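Local coordinates for uncharacterized protein (Bordetella bronchiseptica, PDB 4XG0) that probably acts as an acid-sugar kinase of the DUF1537 family, pairing a sugar-binding N-terminal domain with a nucleotide-binding C-terminal domain, at residues S113-A118 and G152-G157; L183-L188 and V209-A214; A218-L223 and G240-P245. All coordinates share one frame; numbering follows the deposited sequence. Where two conformers were deposited one is given.

Interaction 1: S113-A118 and G152-G157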
loop_
_atom_site.group_PDB
_atom_site.type_symbol
_atom_site.label_atom_id
_atom_site.label_comp_id
_atom_site.label_asym_id
_atom_site.label_seq_id
_atom_site.Cartn_x
_atom_site.Cartn_y
_atom_site.Cartn_z
ATOM N N SER A 113 -11.508 -14.989 -7.891
ATOM C CA SER A 113 -10.277 -15.728 -7.610
ATOM C C SER A 113 -10.264 -17.047 -8.330
ATOM O O SER A 113 -9.185 -17.549 -8.632
ATOM C CB SER A 113 -10.069 -15.990 -6.117
ATOM O OG SER A 113 -11.104 -16.766 -5.572
ATOM N N THR A 114 -11.447 -17.629 -8.550
ATOM C CA THR A 114 -11.516 -18.915 -9.224
ATOM C C THR A 114 -11.882 -18.843 -10.704
ATOM O O THR A 114 -12.323 -19.846 -11.282
ATOM C CB THR A 114 -12.419 -19.920 -8.463
ATOM O OG1 THR A 114 -13.661 -19.308 -8.094
ATOM C CG2 THR A 114 -11.699 -20.447 -7.221
ATOM N N LEU A 115 -11.648 -17.688 -11.331
ATOM C CA LEU A 115 -11.681 -17.552 -12.800
ATOM C C LEU A 115 -13.048 -17.622 -13.479
ATOM O O LEU A 115 -13.085 -17.674 -14.697
ATOM C CB LEU A 115 -10.811 -18.631 -13.471
ATOM C CG LEU A 115 -9.456 -18.879 -12.834
ATOM C CD1 LEU A 115 -8.684 -19.937 -13.624
ATOM C CD2 LEU A 115 -8.625 -17.594 -12.732
ATOM N N ARG A 116 -14.145 -17.646 -12.719
ATOM C CA ARG A 116 -15.457 -17.762 -13.325
ATOM C C ARG A 116 -15.760 -16.463 -14.038
ATOM O O ARG A 116 -15.541 -15.372 -13.491
ATOM C CB ARG A 116 -16.544 -18.084 -12.303
ATOM C CG ARG A 116 -16.419 -19.465 -11.689
ATOM C CD ARG A 116 -17.316 -19.634 -10.478
ATOM N NE ARG A 116 -16.910 -18.777 -9.368
ATOM C CZ ARG A 116 -17.598 -18.613 -8.235
ATOM N NH1 ARG A 116 -18.755 -19.244 -8.055
ATOM N NH2 ARG A 116 -17.136 -17.812 -7.277
ATOM N N GLY A 117 -16.229 -16.582 -15.272
ATOM C CA GLY A 117 -16.571 -15.445 -16.095
ATOM C C GLY A 117 -16.025 -15.561 -17.507
ATOM O O GLY A 117 -15.388 -16.555 -17.851
ATOM N N ALA A 118 -16.294 -14.536 -18.321
ATOM C CA ALA A 118 -15.693 -14.384 -19.643
ATOM C C ALA A 118 -14.287 -13.816 -19.492
ATOM O O ALA A 118 -13.997 -12.677 -19.887
ATOM C CB ALA A 118 -16.548 -13.471 -20.513
ATOM N N GLY A 152 1.443 -20.593 -12.986
ATOM C CA GLY A 152 0.360 -20.020 -13.767
ATOM C C GLY A 152 -0.996 -20.660 -13.555
ATOM O O GLY A 152 -1.985 -20.195 -14.143
ATOM N N VAL A 153 -1.061 -21.699 -12.717
ATOM C CA VAL A 153 -2.293 -22.440 -12.478
ATOM C C VAL A 153 -3.026 -21.927 -11.252
ATOM O O VAL A 153 -2.424 -21.755 -10.214
ATOM C CB VAL A 153 -2.001 -23.943 -12.251
ATOM C CG1 VAL A 153 -3.281 -24.689 -11.961
ATOM C CG2 VAL A 153 -1.310 -24.555 -13.462
ATOM N N LEU A 154 -4.318 -21.668 -11.383
ATOM C CA LEU A 154 -5.099 -21.225 -10.222
ATOM C C LEU A 154 -5.391 -22.456 -9.361
ATOM O O LEU A 154 -6.087 -23.382 -9.787
ATOM C CB LEU A 154 -6.383 -20.527 -10.677
ATOM C CG LEU A 154 -7.097 -19.603 -9.662
ATOM C CD1 LEU A 154 -7.673 -20.419 -8.491
ATOM C CD2 LEU A 154 -6.139 -18.514 -9.147
ATOM N N TYR A 155 -4.792 -22.477 -8.175
ATOM C CA TYR A 155 -4.994 -23.542 -7.205
ATOM C C TYR A 155 -5.981 -23.097 -6.121
ATOM O O TYR A 155 -5.931 -21.962 -5.635
ATOM C CB TYR A 155 -3.672 -23.910 -6.535
ATOM C CG TYR A 155 -2.949 -25.056 -7.198
ATOM C CD1 TYR A 155 -2.353 -24.901 -8.441
ATOM C CD2 TYR A 155 -2.894 -26.296 -6.596
ATOM C CE1 TYR A 155 -1.686 -25.953 -9.066
ATOM C CE2 TYR A 155 -2.232 -27.347 -7.190
ATOM C CZ TYR A 155 -1.641 -27.172 -8.428
ATOM O OH TYR A 155 -1.009 -28.219 -9.011
ATOM N N VAL A 156 -6.877 -24.014 -5.757
ATOM C CA VAL A 156 -7.748 -23.844 -4.589
ATOM C C VAL A 156 -7.284 -24.899 -3.572
ATOM O O VAL A 156 -7.402 -26.093 -3.841
ATOM C CB VAL A 156 -9.242 -24.107 -4.952
ATOM C CG1 VAL A 156 -10.123 -23.978 -3.728
ATOM C CG2 VAL A 156 -9.731 -23.154 -6.063
ATOM N N GLY A 157 -6.755 -24.480 -2.419
ATOM C CA GLY A 157 -6.021 -25.402 -1.567
ATOM C C GLY A 157 -4.924 -26.118 -2.367
ATOM O O GLY A 157 -4.171 -25.465 -3.091
#
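L154 has its CG swung anti to the backbone N (chi1 -161°), which carries the branched end of the side chain onto the carbonyl of S113, while L115 keeps its CG beside its own backbone N (chi1 -44°) and meets L154 as well. The contact lies in the sugar-binding domain. Here the loop between strand 106-110 and helix 119-130 lies against the middle strand, 153-156, of a small three-stranded antiparallel sheet. L154 and V156 both point at this loop, as alternate residues on one face of the strand should, with Y155 between them turned away. S113 O sits against the fork of L154: it is 3.1 Å from L154 CG and 3.2 Å from each of L154 CD1 and L154 CD2. That is close packing of an oxygen on carbon, and this buried carbonyl has no polar partner in the model. The two leucines slide past each other in opposite directions, with L115 CD1 3.8 Å from L154 CB and L115 CD2 4.0 Å from L154 CG. I179, in helix 179-183, touches both of them. The hydroxyls of S113 and T114 have partners away from the strand. S113 OG is hydrogen-bonded to a bound citrate, probably taken up from the crystallisation liquor, and makes a weak hydrogen bond with R147; the citrate is consistent with a pocket for acidic ligands. T114 OG1 is hydrogen-bonded to D112, and with that oxygen held there the methyl is what faces the strand: T114 CG2 meets V156 CG2 at 3.5 Å.

Interaction 2: L183-L188 and V209-A214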
loop_
_atom_site.group_PDB
_atom_site.type_symbol
_atom_site.label_atom_id
_atom_site.label_comp_id
_atom_site.label_asym_id
_atom_site.label_seq_id
_atom_site.Cartn_x
_atom_site.Cartn_y
_atom_site.Cartn_z
ATOM N N LEU A 183 -5.544 -17.505 -21.313
ATOM C CA LEU A 183 -5.362 -16.177 -21.905
ATOM C C LEU A 183 -4.495 -16.159 -23.163
ATOM O O LEU A 183 -4.564 -15.203 -23.932
ATOM C CB LEU A 183 -4.748 -15.204 -20.895
ATOM C CG LEU A 183 -5.548 -14.963 -19.631
ATOM C CD1 LEU A 183 -4.833 -13.962 -18.791
ATOM C CD2 LEU A 183 -6.937 -14.460 -19.934
ATOM N N GLY A 184 -3.676 -17.196 -23.363
ATOM C CA GLY A 184 -2.721 -17.226 -24.461
ATOM C C GLY A 184 -1.612 -16.218 -24.199
ATOM O O GLY A 184 -1.305 -15.389 -25.048
ATOM N N CYS A 185 -1.023 -16.271 -23.005
ATOM C CA CYS A 185 -0.013 -15.296 -22.605
ATOM C C CYS A 185 1.181 -15.901 -21.869
ATOM O O CYS A 185 1.273 -17.123 -21.672
ATOM C CB CYS A 185 -0.651 -14.214 -21.745
ATOM S SG CYS A 185 -1.099 -14.774 -20.091
ATOM N N ALA A 186 2.099 -15.020 -21.482
ATOM C CA ALA A 186 3.325 -15.403 -20.801
ATOM C C ALA A 186 3.080 -15.584 -19.310
ATOM O O ALA A 186 2.027 -15.232 -18.804
ATOM C CB ALA A 186 4.379 -14.335 -21.020
ATOM N N GLN A 187 4.070 -16.128 -18.611
ATOM C CA GLN A 187 3.931 -16.408 -17.186
ATOM C C GLN A 187 5.286 -16.256 -16.485
ATOM O O GLN A 187 6.323 -16.667 -17.017
ATOM C CB GLN A 187 3.349 -17.815 -16.977
ATOM C CG GLN A 187 4.294 -18.958 -17.394
ATOM C CD GLN A 187 3.577 -20.277 -17.675
ATOM O OE1 GLN A 187 3.279 -21.044 -16.765
ATOM N NE2 GLN A 187 3.327 -20.553 -18.950
ATOM N N LEU A 188 5.265 -15.660 -15.295
ATOM C CA LEU A 188 6.457 -15.367 -14.528
ATOM C C LEU A 188 6.229 -15.809 -13.097
ATOM O O LEU A 188 5.087 -15.907 -12.652
ATOM C CB LEU A 188 6.661 -13.853 -14.431
ATOM C CG LEU A 188 6.919 -13.050 -15.682
ATOM C CD1 LEU A 188 6.979 -11.589 -15.318
ATOM C CD2 LEU A 188 8.219 -13.521 -16.324
ATOM N N VAL A 209 0.370 -9.029 -21.859
ATOM C CA VAL A 209 -0.450 -9.740 -20.896
ATOM C C VAL A 209 0.440 -10.781 -20.249
ATOM O O VAL A 209 1.125 -11.525 -20.946
ATOM C CB VAL A 209 -1.653 -10.422 -21.567
ATOM C CG1 VAL A 209 -2.445 -11.187 -20.556
ATOM C CG2 VAL A 209 -2.526 -9.419 -22.268
ATOM N N VAL A 210 0.460 -10.825 -18.926
ATOM C CA VAL A 210 1.292 -11.793 -18.229
ATOM C C VAL A 210 0.658 -12.219 -16.925
ATOM O O VAL A 210 0.058 -11.405 -16.209
ATOM C CB VAL A 210 2.732 -11.262 -17.965
ATOM C CG1 VAL A 210 2.704 -9.984 -17.106
ATOM C CG2 VAL A 210 3.614 -12.336 -17.317
ATOM N N VAL A 211 0.785 -13.511 -16.648
ATOM C CA VAL A 211 0.334 -14.112 -15.398
ATOM C C VAL A 211 1.513 -14.211 -14.429
ATOM O O VAL A 211 2.585 -14.678 -14.795
ATOM C CB VAL A 211 -0.260 -15.526 -15.673
ATOM C CG1 VAL A 211 -0.759 -16.159 -14.400
ATOM C CG2 VAL A 211 -1.395 -15.429 -16.660
ATOM N N VAL A 212 1.304 -13.761 -13.198
ATOM C CA VAL A 212 2.327 -13.822 -12.157
ATOM C C VAL A 212 1.889 -14.714 -10.993
ATOM O O VAL A 212 0.765 -14.661 -10.506
ATOM C CB VAL A 212 2.690 -12.396 -11.639
ATOM C CG1 VAL A 212 3.779 -12.484 -10.565
ATOM C CG2 VAL A 212 3.109 -11.501 -12.809
ATOM N N ASP A 213 2.785 -15.601 -10.589
ATOM C CA ASP A 213 2.520 -16.522 -9.530
ATOM C C ASP A 213 2.407 -15.763 -8.225
ATOM O O ASP A 213 2.983 -14.674 -8.054
ATOM C CB ASP A 213 3.676 -17.525 -9.410
ATOM C CG ASP A 213 3.485 -18.758 -10.234
ATOM O OD1 ASP A 213 2.680 -18.755 -11.195
ATOM O OD2 ASP A 213 4.185 -19.760 -9.912
ATOM N N ALA A 214 1.685 -16.370 -7.305
ATOM C CA ALA A 214 1.703 -15.918 -5.912
ATOM C C ALA A 214 1.211 -17.045 -5.032
ATOM O O ALA A 214 0.109 -17.564 -5.243
ATOM C CB ALA A 214 0.798 -14.713 -5.748
#
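A beta-alpha-beta unit at the edge of the large parallel sheet forms this contact: strand 186-188, its outermost strand within this chain, pairs in parallel with strand 209-212, and helix 196-205 links them. A186, Q187 and L188 lie beside V210, V211 and V212. V211 uses both backbone groups on the same neighbouring strand: its N donates to A186 O at 3.0 Å, almost straight at 177°, and its O receives L188 N at 2.9 Å. The last rung is D213 N to L188 O, 3.1 Å. On the face bearing V210, L188 crosses that valine at about a right angle, L188 CG being 3.8 Å from V210 CG2, and I203 of the helix touches both. G184, with positive phi, ends helix 179-183 in a Schellman motif. C185 then holds SG between its backbone N and carbonyl carbon (chi1 72°), placing it 3.5 Å from V211 CG2, while C185 CB lies 3.7 Å from V209 CG1. The D213 carboxylate turns out of the pair to the backbone N-H groups of Q151 and G152. Polar backbone atoms thus pair strand to strand, while apolar groups pack on both faces, C185 with V211 and L188 with V210.

Interaction 3: A218-L223 and G240-P245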
loop_
_atom_site.group_PDB
_atom_site.type_symbol
_atom_site.label_atom_id
_atom_site.label_comp_id
_atom_site.label_asym_id
_atom_site.label_seq_id
_atom_site.Cartn_x
_atom_site.Cartn_y
_atom_site.Cartn_z
ATOM N N ALA A 218 2.852 -12.152 0.982
ATOM C CA ALA A 218 4.150 -11.571 0.682
ATOM C C ALA A 218 4.377 -11.517 -0.829
ATOM O O ALA A 218 4.948 -10.549 -1.360
ATOM C CB ALA A 218 5.292 -12.356 1.391
ATOM N N ASP A 219 3.985 -12.586 -1.514
ATOM C CA ASP A 219 4.159 -12.667 -2.959
ATOM C C ASP A 219 3.250 -11.652 -3.614
ATOM O O ASP A 219 3.633 -11.003 -4.567
ATOM C CB ASP A 219 3.778 -14.035 -3.489
ATOM C CG ASP A 219 4.839 -15.100 -3.253
ATOM O OD1 ASP A 219 6.000 -14.817 -2.898
ATOM O OD2 ASP A 219 4.496 -16.281 -3.465
ATOM N N VAL A 220 2.031 -11.540 -3.101
ATOM C CA VAL A 220 1.071 -10.573 -3.630
ATOM C C VAL A 220 1.571 -9.145 -3.405
ATOM O O VAL A 220 1.457 -8.267 -4.298
ATOM C CB VAL A 220 -0.317 -10.768 -3.053
ATOM C CG1 VAL A 220 -1.263 -9.723 -3.631
ATOM C CG2 VAL A 220 -0.842 -12.176 -3.407
ATOM N N GLN A 221 2.151 -8.890 -2.236
ATOM C CA GLN A 221 2.654 -7.538 -1.954
ATOM C C GLN A 221 3.823 -7.156 -2.866
ATOM O O GLN A 221 3.917 -5.992 -3.350
ATOM C CB GLN A 221 3.081 -7.408 -0.490
ATOM C CG GLN A 221 3.730 -6.048 -0.125
ATOM C CD GLN A 221 4.185 -6.011 1.310
ATOM O OE1 GLN A 221 5.120 -6.727 1.698
ATOM N NE2 GLN A 221 3.524 -5.189 2.118
ATOM N N ARG A 222 4.731 -8.112 -3.086
ATOM C CA ARG A 222 5.854 -7.901 -3.996
ATOM C C ARG A 222 5.326 -7.558 -5.371
ATOM O O ARG A 222 5.869 -6.694 -6.052
ATOM C CB ARG A 222 6.751 -9.153 -4.091
ATOM C CG ARG A 222 7.953 -9.004 -4.988
ATOM C CD ARG A 222 8.878 -10.235 -4.942
ATOM N NE ARG A 222 9.034 -10.735 -3.572
ATOM C CZ ARG A 222 8.618 -11.925 -3.125
ATOM N NH1 ARG A 222 8.041 -12.821 -3.932
ATOM N NH2 ARG A 222 8.813 -12.236 -1.850
ATOM N N LEU A 223 4.299 -8.281 -5.816
ATOM C CA LEU A 223 3.724 -8.042 -7.135
ATOM C C LEU A 223 3.078 -6.665 -7.176
ATOM O O LEU A 223 3.247 -5.937 -8.144
ATOM C CB LEU A 223 2.689 -9.133 -7.515
ATOM C CG LEU A 223 1.865 -8.903 -8.785
ATOM C CD1 LEU A 223 2.744 -8.730 -9.980
ATOM C CD2 LEU A 223 0.910 -10.039 -9.051
ATOM N N GLY A 240 -9.804 -10.342 -4.627
ATOM C CA GLY A 240 -9.613 -9.584 -3.399
ATOM C C GLY A 240 -8.206 -9.618 -2.835
ATOM O O GLY A 240 -7.837 -8.763 -2.036
ATOM N N GLY A 241 -7.386 -10.553 -3.295
ATOM C CA GLY A 241 -6.057 -10.674 -2.743
ATOM C C GLY A 241 -5.184 -9.492 -3.053
ATOM O O GLY A 241 -4.361 -9.113 -2.267
ATOM N N LEU A 242 -5.406 -8.890 -4.223
ATOM C CA LEU A 242 -4.575 -7.788 -4.689
ATOM C C LEU A 242 -5.074 -6.419 -4.209
ATOM O O LEU A 242 -4.351 -5.424 -4.275
ATOM C CB LEU A 242 -4.505 -7.782 -6.194
ATOM C CG LEU A 242 -3.143 -8.241 -6.698
ATOM C CD1 LEU A 242 -3.186 -8.395 -8.192
ATOM C CD2 LEU A 242 -1.998 -7.352 -6.342
ATOM N N ALA A 243 -6.295 -6.374 -3.702
ATOM C CA ALA A 243 -6.928 -5.084 -3.381
ATOM C C ALA A 243 -6.208 -4.220 -2.364
ATOM O O ALA A 243 -5.809 -3.087 -2.667
ATOM C CB ALA A 243 -8.389 -5.290 -2.991
ATOM N N ALA A 244 -6.026 -4.697 -1.142
ATOM C CA ALA A 244 -5.364 -3.879 -0.136
ATOM C C ALA A 244 -3.890 -3.581 -0.508
ATOM O O ALA A 244 -3.418 -2.468 -0.366
ATOM C CB ALA A 244 -5.482 -4.524 1.194
ATOM N N PRO A 245 -3.150 -4.582 -1.011
ATOM C CA PRO A 245 -1.786 -4.290 -1.450
ATOM C C PRO A 245 -1.728 -3.147 -2.469
ATOM O O PRO A 245 -0.852 -2.302 -2.346
ATOM C CB PRO A 245 -1.340 -5.638 -2.084
ATOM C CG PRO A 245 -2.112 -6.630 -1.291
ATOM C CD PRO A 245 -3.462 -6.021 -1.058
#
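The salt bridge from R222 NH1 to D219 OD1, 3.0 Å long, lies within helix 217-230 on a side turned away from helix 240-252; V220, which makes most of the contact with that helix, reaches across from another side. D219 OD1 is approached on its anti side, 35° out of the carboxylate plane, and D219 OD2 takes the N-H of L215. In the alternating strand-helix order of this alpha/beta domain, strand 234-238 links the two helices, which cross at -58° with their axes 9.1 Å apart at the closest. V220 works through a single methyl. Its CG1 stands anti to the backbone N (chi1 179°) and reaches the second helix at three residues: L242 CD2 at 3.7 Å, P245 CG at 4.0 Å and the carbonyl of G241. P245, without an N-H to give to the preceding turn, coincides with a kink in its helix, and P245 CB lies 4.4 Å from Q221 CA. Further along, L223 CD2 comes within 4.5 Å of L242 CD1; L223 also rests on V137 and C139 of strand 135-139. The closest approach across the pair is that of V220 CG1 to G241 O, 3.4 Å.

Overall arrangement
Following the chain from the N terminus, the three contacts come in series within the sugar-binding domain, each closed before the next opens. Interaction 1 brings strand 153-156 back to the loop after strand 106-110, closing a loop that takes in helix 119-130 and strands 135-139 and 147-150. Interaction 2 closes a single crossover at the sheet edge, and interaction 3 joins two successive helices around strand 234-238. The first two meet where the turn before strand 153-156 reaches the end of strand 209-212. That strand is followed, after a short turn, by helix 217-230, so interactions 2 and 3 also touch, with A214 CB against V220 CG2. Interactions 1 and 3 stay about 6 Å apart at their nearest atoms.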